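Side-chain contacts in Two-component system sensor histidine kinase (Bacteroides thetaiotaomicron, PDB 3OTT), which probably senses saccharides through this extracellular beta-propeller and beta-sandwich region and signals as a histidine kinase: residues 312-317 with 358-363; 316-321 with 344-349; 336-341 with 397-402. One frame throughout, in Å; residues are numbered along the deposited sequence.

Contact 1. Residues 312-317 with 358-363. With TBR (hexatantalum dodecabromide), chain D.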
loop_
_atom_site.group_PDB
_atom_site.type_symbol
_atom_site.label_atom_id
_atom_site.label_comp_id
_atom_site.label_asym_id
_atom_site.label_seq_id
_atom_site.Cartn_x
_atom_site.Cartn_y
_atom_site.Cartn_z
ATOM N N ILE B 312 6.133 6.812 13.301
ATOM C CA ILE B 312 5.326 5.703 12.867
ATOM C C ILE B 312 4.536 6.193 11.649
ATOM O O ILE B 312 3.793 7.165 11.781
ATOM C CB ILE B 312 4.368 5.323 14.006
ATOM C CG1 ILE B 312 5.196 4.956 15.252
ATOM C CG2 ILE B 312 3.421 4.276 13.550
ATOM C CD1 ILE B 312 4.963 3.603 15.861
ATOM N N PRO B 313 4.739 5.578 10.456
ATOM C CA PRO B 313 3.959 5.939 9.262
ATOM C C PRO B 313 2.611 5.281 9.365
ATOM O O PRO B 313 2.505 4.241 10.046
ATOM C CB PRO B 313 4.771 5.340 8.086
ATOM C CG PRO B 313 5.538 4.264 8.666
ATOM C CD PRO B 313 5.864 4.681 10.113
ATOM N N ILE B 314 1.600 5.864 8.733
ATOM C CA ILE B 314 0.216 5.389 8.904
ATOM C C ILE B 314 0.030 4.007 8.370
ATOM O O ILE B 314 -0.810 3.306 8.861
ATOM C CB ILE B 314 -0.914 6.128 8.068
ATOM C CG1 ILE B 314 -0.508 7.428 7.488
ATOM C CG2 ILE B 314 -2.197 6.331 8.891
ATOM C CD1 ILE B 314 -1.765 8.133 6.893
ATOM N N SER B 315 0.737 3.669 7.297
ATOM C CA SER B 315 0.601 2.374 6.693
ATOM C C SER B 315 0.930 1.279 7.699
ATOM O O SER B 315 0.523 0.164 7.509
ATOM C CB SER B 315 1.495 2.214 5.444
ATOM O OG SER B 315 2.852 2.478 5.742
ATOM N N GLN B 316 1.686 1.610 8.740
ATOM C CA GLN B 316 2.017 0.641 9.777
ATOM C C GLN B 316 0.768 0.325 10.640
ATOM O O GLN B 316 0.726 -0.686 11.300
ATOM C CB GLN B 316 3.216 1.118 10.642
ATOM C CG GLN B 316 3.759 0.046 11.650
ATOM C CD GLN B 316 4.865 0.565 12.553
ATOM O OE1 GLN B 316 5.830 1.189 12.097
ATOM N NE2 GLN B 316 4.738 0.306 13.833
ATOM N N ILE B 317 -0.245 1.186 10.583
ATOM C CA ILE B 317 -1.495 1.037 11.346
ATOM C C ILE B 317 -2.718 0.155 10.897
ATOM O O ILE B 317 -2.883 -0.891 11.493
ATOM C CB ILE B 317 -1.974 2.419 11.865
ATOM C CG1 ILE B 317 -0.907 3.059 12.765
ATOM C CG2 ILE B 317 -3.321 2.328 12.545
ATOM C CD1 ILE B 317 -0.409 2.229 14.019
ATOM N N ALA B 358 -7.399 -1.595 12.602
ATOM C CA ALA B 358 -7.719 -0.187 12.374
ATOM C C ALA B 358 -9.039 -0.107 11.643
ATOM O O ALA B 358 -9.337 -0.921 10.774
ATOM C CB ALA B 358 -6.634 0.451 11.557
ATOM N N ILE B 359 -9.840 0.872 12.002
ATOM C CA ILE B 359 -10.990 1.207 11.175
ATOM C C ILE B 359 -10.858 2.668 10.730
ATOM O O ILE B 359 -10.600 3.558 11.547
ATOM C CB ILE B 359 -12.287 1.002 11.950
ATOM C CG1 ILE B 359 -12.408 -0.462 12.356
ATOM C CG2 ILE B 359 -13.504 1.413 11.132
ATOM C CD1 ILE B 359 -13.513 -0.657 13.378
ATOM N N TRP B 360 -11.072 2.920 9.443
ATOM C CA TRP B 360 -10.795 4.218 8.904
ATOM C C TRP B 360 -12.094 4.759 8.332
ATOM O O TRP B 360 -12.562 4.243 7.290
ATOM C CB TRP B 360 -9.737 4.130 7.807
ATOM C CG TRP B 360 -9.167 5.479 7.401
ATOM C CD1 TRP B 360 -9.758 6.710 7.531
ATOM C CD2 TRP B 360 -7.882 5.702 6.812
ATOM N NE1 TRP B 360 -8.908 7.686 7.067
ATOM C CE2 TRP B 360 -7.743 7.091 6.632
ATOM C CE3 TRP B 360 -6.816 4.840 6.430
ATOM C CZ2 TRP B 360 -6.598 7.656 6.074
ATOM C CZ3 TRP B 360 -5.675 5.393 5.872
ATOM C CH2 TRP B 360 -5.567 6.795 5.701
ATOM N N TYR B 361 -12.656 5.764 9.034
ATOM C CA TYR B 361 -13.939 6.392 8.692
ATOM C C TYR B 361 -13.695 7.540 7.725
ATOM O O TYR B 361 -12.854 8.448 7.999
ATOM C CB TYR B 361 -14.642 6.940 9.928
ATOM C CG TYR B 361 -15.101 5.862 10.843
ATOM C CD1 TYR B 361 -14.234 5.336 11.843
ATOM C CD2 TYR B 361 -16.385 5.313 10.721
ATOM C CE1 TYR B 361 -14.643 4.271 12.686
ATOM C CE2 TYR B 361 -16.816 4.243 11.589
ATOM C CZ TYR B 361 -15.907 3.737 12.553
ATOM O OH TYR B 361 -16.257 2.712 13.383
ATOM N N ARG B 362 -14.341 7.467 6.561
ATOM C CA ARG B 362 -14.270 8.614 5.655
ATOM C C ARG B 362 -15.411 8.726 4.739
ATOM O O ARG B 362 -16.199 7.769 4.603
ATOM C CB ARG B 362 -12.990 8.693 4.862
ATOM C CG ARG B 362 -12.788 7.634 3.977
ATOM C CD ARG B 362 -11.660 6.834 4.558
ATOM N NE ARG B 362 -10.388 6.956 3.853
ATOM C CZ ARG B 362 -9.763 5.884 3.363
ATOM N NH1 ARG B 362 -10.329 4.683 3.514
ATOM N NH2 ARG B 362 -8.598 5.990 2.744
ATOM N N MET B 363 -15.505 9.900 4.136
ATOM C CA MET B 363 -16.530 10.151 3.194
ATOM C C MET B 363 -16.265 9.285 1.985
ATOM O O MET B 363 -15.171 9.283 1.433
ATOM C CB MET B 363 -16.599 11.658 2.853
ATOM C CG MET B 363 -17.251 11.991 1.521
ATOM S SD MET B 363 -19.048 11.982 1.555
ATOM C CE MET B 363 -19.522 10.274 1.304
HETATM TA TA1 TBR D . 8.678 -3.511 12.565
HETATM TA TA2 TBR D . 10.226 -4.929 14.331
HETATM TA TA3 TBR D . 7.778 -3.756 15.219
HETATM TA TA4 TBR D . 8.062 -6.559 14.978
HETATM TA TA5 TBR D . 6.498 -5.114 13.164
HETATM TA TA6 TBR D . 8.917 -6.193 12.314
HETATM BR BR1 TBR D . 11.134 -2.795 13.033
HETATM BR BR2 TBR D . 7.919 -1.432 13.938
HETATM BR BR3 TBR D . 6.399 -3.182 11.413
HETATM BR BR4 TBR D . 9.218 -4.596 10.279
HETATM BR BR5 TBR D . 10.094 -3.342 16.376
HETATM BR BR6 TBR D . 5.213 -3.588 14.879
HETATM BR BR7 TBR D . 5.573 -7.178 14.452
HETATM BR BR8 TBR D . 8.649 -8.549 13.424
HETATM BR BR9 TBR D . 10.399 -6.853 16.088
HETATM BR BRA TBR D . 7.180 -5.406 17.168
HETATM BR BRB TBR D . 6.658 -6.743 11.144
HETATM BR BRC TBR D . 11.500 -6.376 12.637
#
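The turn leaving the outer strand 310-313 of one propeller blade packs Ile314 and Ile317 against Trp360 and Ala358, at the outer strand 359-361 of the next blade. The junction is apolar and small. CG2 of Ile317 meets CB of Ala358 at 3.9 Å. With CG1 of Ile317 beside the backbone N (chi1 -59°), the CG2 branch is the one anti to N, and it is the one that meets Ala358. Further along, CD1 of Ile314 comes obliquely to CH2 of Trp360 at 4.2 Å, an atom of the six-membered ring. The indole is flanked by Arg362 and tied by Asn343. Arg362 lays its guanidinium flat over the ring, with CZ 3.9 Å above the plane, and also pairs with Asp322. Trp360 NE1 bonds to Asn343 O. Gln316 points elsewhere. Its extended chain carries the amide to the bound cluster, with NE2 3.6 Å from BR2 of hexatantalum dodecabromide, and NE2 bonds to Ala352 O. Shortening this side chain to an alanine would probably leave Ala352 O without this donor and open a gap beside the cluster. Such apolar packing belongs to the linker between consecutive beta-propeller blades, where it lies on the sheet of the second.

Contact 2. Residues 316-321 with 344-349. With TBR (hexatantalum dodecabromide), chain D.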
loop_
_atom_site.group_PDB
_atom_site.type_symbol
_atom_site.label_atom_id
_atom_site.label_comp_id
_atom_site.label_asym_id
_atom_site.label_seq_id
_atom_site.Cartn_x
_atom_site.Cartn_y
_atom_site.Cartn_z
ATOM N N GLN B 316 1.686 1.610 8.740
ATOM C CA GLN B 316 2.017 0.641 9.777
ATOM C C GLN B 316 0.768 0.325 10.640
ATOM O O GLN B 316 0.726 -0.686 11.300
ATOM C CB GLN B 316 3.216 1.118 10.642
ATOM C CG GLN B 316 3.759 0.046 11.650
ATOM C CD GLN B 316 4.865 0.565 12.553
ATOM O OE1 GLN B 316 5.830 1.189 12.097
ATOM N NE2 GLN B 316 4.738 0.306 13.833
ATOM N N ILE B 317 -0.245 1.186 10.583
ATOM C CA ILE B 317 -1.495 1.037 11.346
ATOM C C ILE B 317 -2.718 0.155 10.897
ATOM O O ILE B 317 -2.883 -0.891 11.493
ATOM C CB ILE B 317 -1.974 2.419 11.865
ATOM C CG1 ILE B 317 -0.907 3.059 12.765
ATOM C CG2 ILE B 317 -3.321 2.328 12.545
ATOM C CD1 ILE B 317 -0.409 2.229 14.019
ATOM N N THR B 318 -3.604 0.401 9.927
ATOM C CA THR B 318 -3.586 0.666 8.472
ATOM C C THR B 318 -3.289 -0.512 7.519
ATOM O O THR B 318 -4.219 -1.224 7.169
ATOM C CB THR B 318 -3.283 2.106 8.006
ATOM O OG1 THR B 318 -4.426 2.935 8.309
ATOM C CG2 THR B 318 -3.102 2.187 6.552
ATOM N N GLY B 319 -2.046 -0.718 7.089
ATOM C CA GLY B 319 -1.786 -1.639 5.983
ATOM C C GLY B 319 -2.160 -1.134 4.585
ATOM O O GLY B 319 -2.277 -1.943 3.660
ATOM N N THR B 320 -2.294 0.192 4.425
ATOM C CA THR B 320 -2.699 0.860 3.170
ATOM C C THR B 320 -1.791 2.047 2.916
ATOM O O THR B 320 -1.194 2.560 3.839
ATOM C CB THR B 320 -4.122 1.460 3.311
ATOM O OG1 THR B 320 -5.029 0.437 3.748
ATOM C CG2 THR B 320 -4.614 2.049 1.995
ATOM N N GLY B 321 -1.706 2.496 1.661
ATOM C CA GLY B 321 -0.902 3.679 1.304
ATOM C C GLY B 321 -1.642 5.016 1.340
ATOM O O GLY B 321 -1.091 6.020 0.901
ATOM N N GLY B 344 -10.106 12.070 6.997
ATOM C CA GLY B 344 -10.901 11.109 7.780
ATOM C C GLY B 344 -10.319 10.711 9.141
ATOM O O GLY B 344 -9.346 11.311 9.642
ATOM N N LEU B 345 -10.890 9.682 9.749
ATOM C CA LEU B 345 -10.628 9.403 11.154
ATOM C C LEU B 345 -10.350 7.918 11.369
ATOM O O LEU B 345 -11.160 7.064 11.010
ATOM C CB LEU B 345 -11.849 9.845 11.994
ATOM C CG LEU B 345 -11.909 9.598 13.506
ATOM C CD1 LEU B 345 -10.909 10.412 14.318
ATOM C CD2 LEU B 345 -13.355 9.830 14.077
ATOM N N ILE B 346 -9.247 7.629 12.034
ATOM C CA ILE B 346 -8.810 6.271 12.198
ATOM C C ILE B 346 -8.927 5.854 13.669
ATOM O O ILE B 346 -8.359 6.545 14.544
ATOM C CB ILE B 346 -7.383 6.092 11.699
ATOM C CG1 ILE B 346 -7.233 6.645 10.272
ATOM C CG2 ILE B 346 -6.941 4.602 11.763
ATOM C CD1 ILE B 346 -5.772 6.778 9.843
ATOM N N ARG B 347 -9.674 4.755 13.902
ATOM C CA ARG B 347 -9.741 4.079 15.187
ATOM C C ARG B 347 -8.855 2.833 15.227
ATOM O O ARG B 347 -8.929 1.984 14.331
ATOM C CB ARG B 347 -11.146 3.549 15.450
ATOM C CG ARG B 347 -11.470 3.328 16.889
ATOM C CD ARG B 347 -12.768 2.576 16.971
ATOM N NE ARG B 347 -12.519 1.146 16.869
ATOM C CZ ARG B 347 -13.407 0.201 17.165
ATOM N NH1 ARG B 347 -14.620 0.537 17.575
ATOM N NH2 ARG B 347 -13.059 -1.082 17.085
ATOM N N PHE B 348 -8.077 2.690 16.296
ATOM C CA PHE B 348 -7.157 1.567 16.382
ATOM C C PHE B 348 -6.757 1.370 17.841
ATOM O O PHE B 348 -6.968 2.270 18.654
ATOM C CB PHE B 348 -5.942 1.785 15.423
ATOM C CG PHE B 348 -5.063 2.944 15.784
ATOM C CD1 PHE B 348 -5.443 4.261 15.476
ATOM C CD2 PHE B 348 -3.827 2.726 16.413
ATOM C CE1 PHE B 348 -4.586 5.373 15.817
ATOM C CE2 PHE B 348 -2.983 3.811 16.756
ATOM C CZ PHE B 348 -3.384 5.159 16.476
ATOM N N THR B 349 -6.227 0.218 18.202
ATOM C CA THR B 349 -5.945 -0.067 19.604
ATOM C C THR B 349 -4.462 -0.146 20.000
ATOM O O THR B 349 -4.110 -0.011 21.181
ATOM C CB THR B 349 -6.582 -1.384 20.048
ATOM O OG1 THR B 349 -6.021 -2.444 19.261
ATOM C CG2 THR B 349 -8.120 -1.336 19.866
HETATM TA TA1 TBR D . 8.678 -3.511 12.565
HETATM TA TA2 TBR D . 10.226 -4.929 14.331
HETATM TA TA3 TBR D . 7.778 -3.756 15.219
HETATM TA TA4 TBR D . 8.062 -6.559 14.978
HETATM TA TA5 TBR D . 6.498 -5.114 13.164
HETATM TA TA6 TBR D . 8.917 -6.193 12.314
HETATM BR BR1 TBR D . 11.134 -2.795 13.033
HETATM BR BR2 TBR D . 7.919 -1.432 13.938
HETATM BR BR3 TBR D . 6.399 -3.182 11.413
HETATM BR BR4 TBR D . 9.218 -4.596 10.279
HETATM BR BR5 TBR D . 10.094 -3.342 16.376
HETATM BR BR6 TBR D . 5.213 -3.588 14.879
HETATM BR BR7 TBR D . 5.573 -7.178 14.452
HETATM BR BR8 TBR D . 8.649 -8.549 13.424
HETATM BR BR9 TBR D . 10.399 -6.853 16.088
HETATM BR BRA TBR D . 7.180 -5.406 17.168
HETATM BR BRB TBR D . 6.658 -6.743 11.144
HETATM BR BRC TBR D . 11.500 -6.376 12.637
#
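Beside the hexatantalum dodecabromide site, the short helical turn that carries Gln316 rests through Ile317 on Phe348 of the propeller strand 344-348. The CG2 methyl of Ile317 sits over one face of the phenyl ring. It lies 4.1 Å from the ring centroid and 24° off the normal, a CH-pi contact. The methyl is displaced toward the CG side of the ring, and its nearest atom is Phe348 CG at 3.7 Å. From the same side, CD1 of Ile317 reaches the CE2 rim, 4.1 Å from CE2 of Phe348. With CG of Phe348 set between its backbone N and carbonyl carbon (chi1 65°), the ring presents this face to the methyl. The ring is also met edge-to-face by Phe339 and lies against Tyr337. Two residues back on the strand, CG2 of Ile346 closes on the Ile317 CG2 methyl at 4.3 Å. Thr318 adds a looser touch, with OG1 4.4 Å from CD1 of Ile346. No hydrogen bond crosses between the segments, so apolar packing carries the contact. The isoleucine over a phenylalanine face belongs to the apolar layer where a blade of a beta-propeller meets the linker that leads into it.

Contact 3. Residues 336-341 with 397-402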
loop_
_atom_site.group_PDB
_atom_site.type_symbol
_atom_site.label_atom_id
_atom_site.label_comp_id
_atom_site.label_asym_id
_atom_site.label_seq_id
_atom_site.Cartn_x
_atom_site.Cartn_y
_atom_site.Cartn_z
ATOM N N PHE B 336 -9.387 3.074 23.029
ATOM C CA PHE B 336 -9.251 3.220 21.580
ATOM C C PHE B 336 -8.482 4.499 21.280
ATOM O O PHE B 336 -8.736 5.528 21.887
ATOM C CB PHE B 336 -10.609 3.265 20.857
ATOM C CG PHE B 336 -11.367 1.941 20.859
ATOM C CD1 PHE B 336 -11.008 0.914 19.990
ATOM C CD2 PHE B 336 -12.455 1.736 21.733
ATOM C CE1 PHE B 336 -11.721 -0.331 19.985
ATOM C CE2 PHE B 336 -13.185 0.513 21.730
ATOM C CZ PHE B 336 -12.810 -0.515 20.863
ATOM N N TYR B 337 -7.580 4.440 20.311
ATOM C CA TYR B 337 -6.965 5.656 19.831
ATOM C C TYR B 337 -7.791 6.169 18.687
ATOM O O TYR B 337 -8.334 5.377 17.943
ATOM C CB TYR B 337 -5.541 5.375 19.348
ATOM C CG TYR B 337 -4.633 4.924 20.450
ATOM C CD1 TYR B 337 -4.556 3.583 20.839
ATOM C CD2 TYR B 337 -3.817 5.852 21.099
ATOM C CE1 TYR B 337 -3.664 3.192 21.872
ATOM C CE2 TYR B 337 -2.969 5.486 22.090
ATOM C CZ TYR B 337 -2.885 4.173 22.483
ATOM O OH TYR B 337 -1.995 3.890 23.496
ATOM N N TRP B 338 -7.887 7.499 18.568
ATOM C CA TRP B 338 -8.638 8.141 17.519
ATOM C C TRP B 338 -7.781 9.275 16.968
ATOM O O TRP B 338 -7.637 10.327 17.618
ATOM C CB TRP B 338 -9.915 8.746 18.068
ATOM C CG TRP B 338 -10.953 7.780 18.546
ATOM C CD1 TRP B 338 -11.173 7.357 19.834
ATOM C CD2 TRP B 338 -11.969 7.179 17.750
ATOM N NE1 TRP B 338 -12.243 6.492 19.877
ATOM C CE2 TRP B 338 -12.745 6.362 18.607
ATOM C CE3 TRP B 338 -12.269 7.211 16.382
ATOM C CZ2 TRP B 338 -13.855 5.654 18.147
ATOM C CZ3 TRP B 338 -13.317 6.499 15.935
ATOM C CH2 TRP B 338 -14.126 5.742 16.816
ATOM N N PHE B 339 -7.229 9.027 15.777
ATOM C CA PHE B 339 -6.294 9.913 15.130
ATOM C C PHE B 339 -6.953 10.326 13.805
ATOM O O PHE B 339 -7.185 9.487 12.903
ATOM C CB PHE B 339 -5.027 9.148 14.838
ATOM C CG PHE B 339 -4.103 9.006 16.022
ATOM C CD1 PHE B 339 -4.578 9.111 17.329
ATOM C CD2 PHE B 339 -2.744 8.739 15.812
ATOM C CE1 PHE B 339 -3.722 8.990 18.398
ATOM C CE2 PHE B 339 -1.878 8.604 16.879
ATOM C CZ PHE B 339 -2.390 8.738 18.203
ATOM N N GLY B 340 -7.273 11.617 13.703
ATOM C CA GLY B 340 -8.012 12.150 12.529
ATOM C C GLY B 340 -7.383 13.448 12.035
ATOM O O GLY B 340 -6.579 14.111 12.739
ATOM N N GLY B 341 -7.767 13.837 10.838
ATOM C CA GLY B 341 -7.297 15.091 10.272
ATOM C C GLY B 341 -7.943 15.379 8.940
ATOM O O GLY B 341 -9.126 15.259 8.817
ATOM N N TYR B 397 -20.382 8.863 18.178
ATOM C CA TYR B 397 -20.101 7.458 17.873
ATOM C C TYR B 397 -21.040 6.518 18.586
ATOM O O TYR B 397 -21.301 6.702 19.760
ATOM C CB TYR B 397 -18.707 7.062 18.289
ATOM C CG TYR B 397 -18.165 5.794 17.645
ATOM C CD1 TYR B 397 -18.104 5.649 16.224
ATOM C CD2 TYR B 397 -17.643 4.758 18.442
ATOM C CE1 TYR B 397 -17.554 4.531 15.655
ATOM C CE2 TYR B 397 -17.096 3.639 17.880
ATOM C CZ TYR B 397 -17.055 3.510 16.488
ATOM O OH TYR B 397 -16.500 2.365 15.926
ATOM N N ASP B 398 -21.506 5.507 17.867
ATOM C CA ASP B 398 -22.141 4.350 18.464
ATOM C C ASP B 398 -21.158 3.153 18.495
ATOM O O ASP B 398 -21.007 2.435 17.519
ATOM C CB ASP B 398 -23.378 3.998 17.659
ATOM C CG ASP B 398 -24.273 2.999 18.369
ATOM O OD1 ASP B 398 -23.752 2.000 18.958
ATOM O OD2 ASP B 398 -25.507 3.221 18.300
ATOM N N TYR B 399 -20.470 2.955 19.612
ATOM C CA TYR B 399 -19.642 1.768 19.840
ATOM C C TYR B 399 -20.248 0.408 19.480
ATOM O O TYR B 399 -19.531 -0.496 19.105
ATOM C CB TYR B 399 -19.224 1.743 21.309
ATOM C CG TYR B 399 -18.212 2.812 21.610
ATOM C CD1 TYR B 399 -16.846 2.623 21.296
ATOM C CD2 TYR B 399 -18.610 4.034 22.174
ATOM C CE1 TYR B 399 -15.891 3.626 21.549
ATOM C CE2 TYR B 399 -17.650 5.060 22.440
ATOM C CZ TYR B 399 -16.306 4.821 22.118
ATOM O OH TYR B 399 -15.387 5.785 22.365
ATOM N N ALA B 400 -21.547 0.229 19.643
ATOM C CA ALA B 400 -22.124 -1.103 19.387
ATOM C C ALA B 400 -22.247 -1.370 17.909
ATOM O O ALA B 400 -21.994 -2.476 17.475
ATOM C CB ALA B 400 -23.452 -1.287 20.077
ATOM N N THR B 401 -22.582 -0.355 17.115
ATOM C CA THR B 401 -22.711 -0.548 15.652
ATOM C C THR B 401 -21.433 -0.131 14.892
ATOM O O THR B 401 -21.271 -0.417 13.681
ATOM C CB THR B 401 -23.889 0.260 15.072
ATOM O OG1 THR B 401 -23.606 1.666 15.150
ATOM C CG2 THR B 401 -25.229 -0.073 15.802
ATOM N N ARG B 402 -20.565 0.592 15.578
ATOM C CA ARG B 402 -19.297 1.000 14.993
ATOM C C ARG B 402 -19.541 2.030 13.893
ATOM O O ARG B 402 -18.836 2.077 12.925
ATOM C CB ARG B 402 -18.485 -0.227 14.544
ATOM C CG ARG B 402 -17.900 -1.051 15.752
ATOM C CD ARG B 402 -17.175 -2.385 15.386
ATOM N NE ARG B 402 -18.012 -3.258 14.546
ATOM C CZ ARG B 402 -17.681 -3.735 13.336
ATOM N NH1 ARG B 402 -16.488 -3.489 12.799
ATOM N NH2 ARG B 402 -18.541 -4.500 12.664
#
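Trp338 pushes the edge of its six-membered ring into the face of Tyr397. CH2 of Trp338 is the bump. CH2 of Trp338 stands 3.6 Å above the Tyr397 ring, over its centre, and 3.7 Å from CZ of Tyr397. The two planes stand at 79° with centroids 4.9 Å apart, a T-shaped pair with the indole as the edge. Tyr397 holds CG anti to its backbone N (chi1 -162°), and its broad face is turned to the indole. Tyr399 flanks the indole obliquely. The rim of Tyr397 points into the face of Tyr399, with CD2 of Tyr397 3.5 Å above that ring. Phe336 lies alongside Tyr399, the two side chains running antiparallel, with CD2 of Phe336 3.9 Å from CE1 of Tyr399. Behind the aromatics the chain turns sharply. Asp398 OD1 accepts from Ala400 N at 2.9 Å and from Thr401 N at 3.2 Å, an Asx turn and Asx motif at the bend after the strand. The polar ends are tied outside the segments. Asp332 OD2 bonds both Trp338 NE1 and Tyr399 OH, and Tyr397 OH bonds Tyr361 OH. The chemistry therefore implies an aromatic interlock made by ring packing, with the indole N-H and the tyrosine hydroxyls satisfied at its margins by Asp332 and Tyr361.

In the fold
All three contacts gather on one four-stranded antiparallel blade, strands 326-331, 337-341, 344-348 and 359-361, in the second of two seven-bladed propellers. Contacts 1 and 2 start from the same helical turn 315-318, and their centres are about 2 Å apart. They land on the adjacent strands 359-361 and 344-348. Contact 3 lies about 12 Å from both centres. It leaves strand 337-341 for strand 393-398 of the following blade. Its segments alternate along the chain with those of contacts 1 and 2. Tyr361 OH also bonds Arg402 O, so strand 359-361 is tied to the turn after strand 393-398. The blade is thus joined to the linker before it and the blade after it.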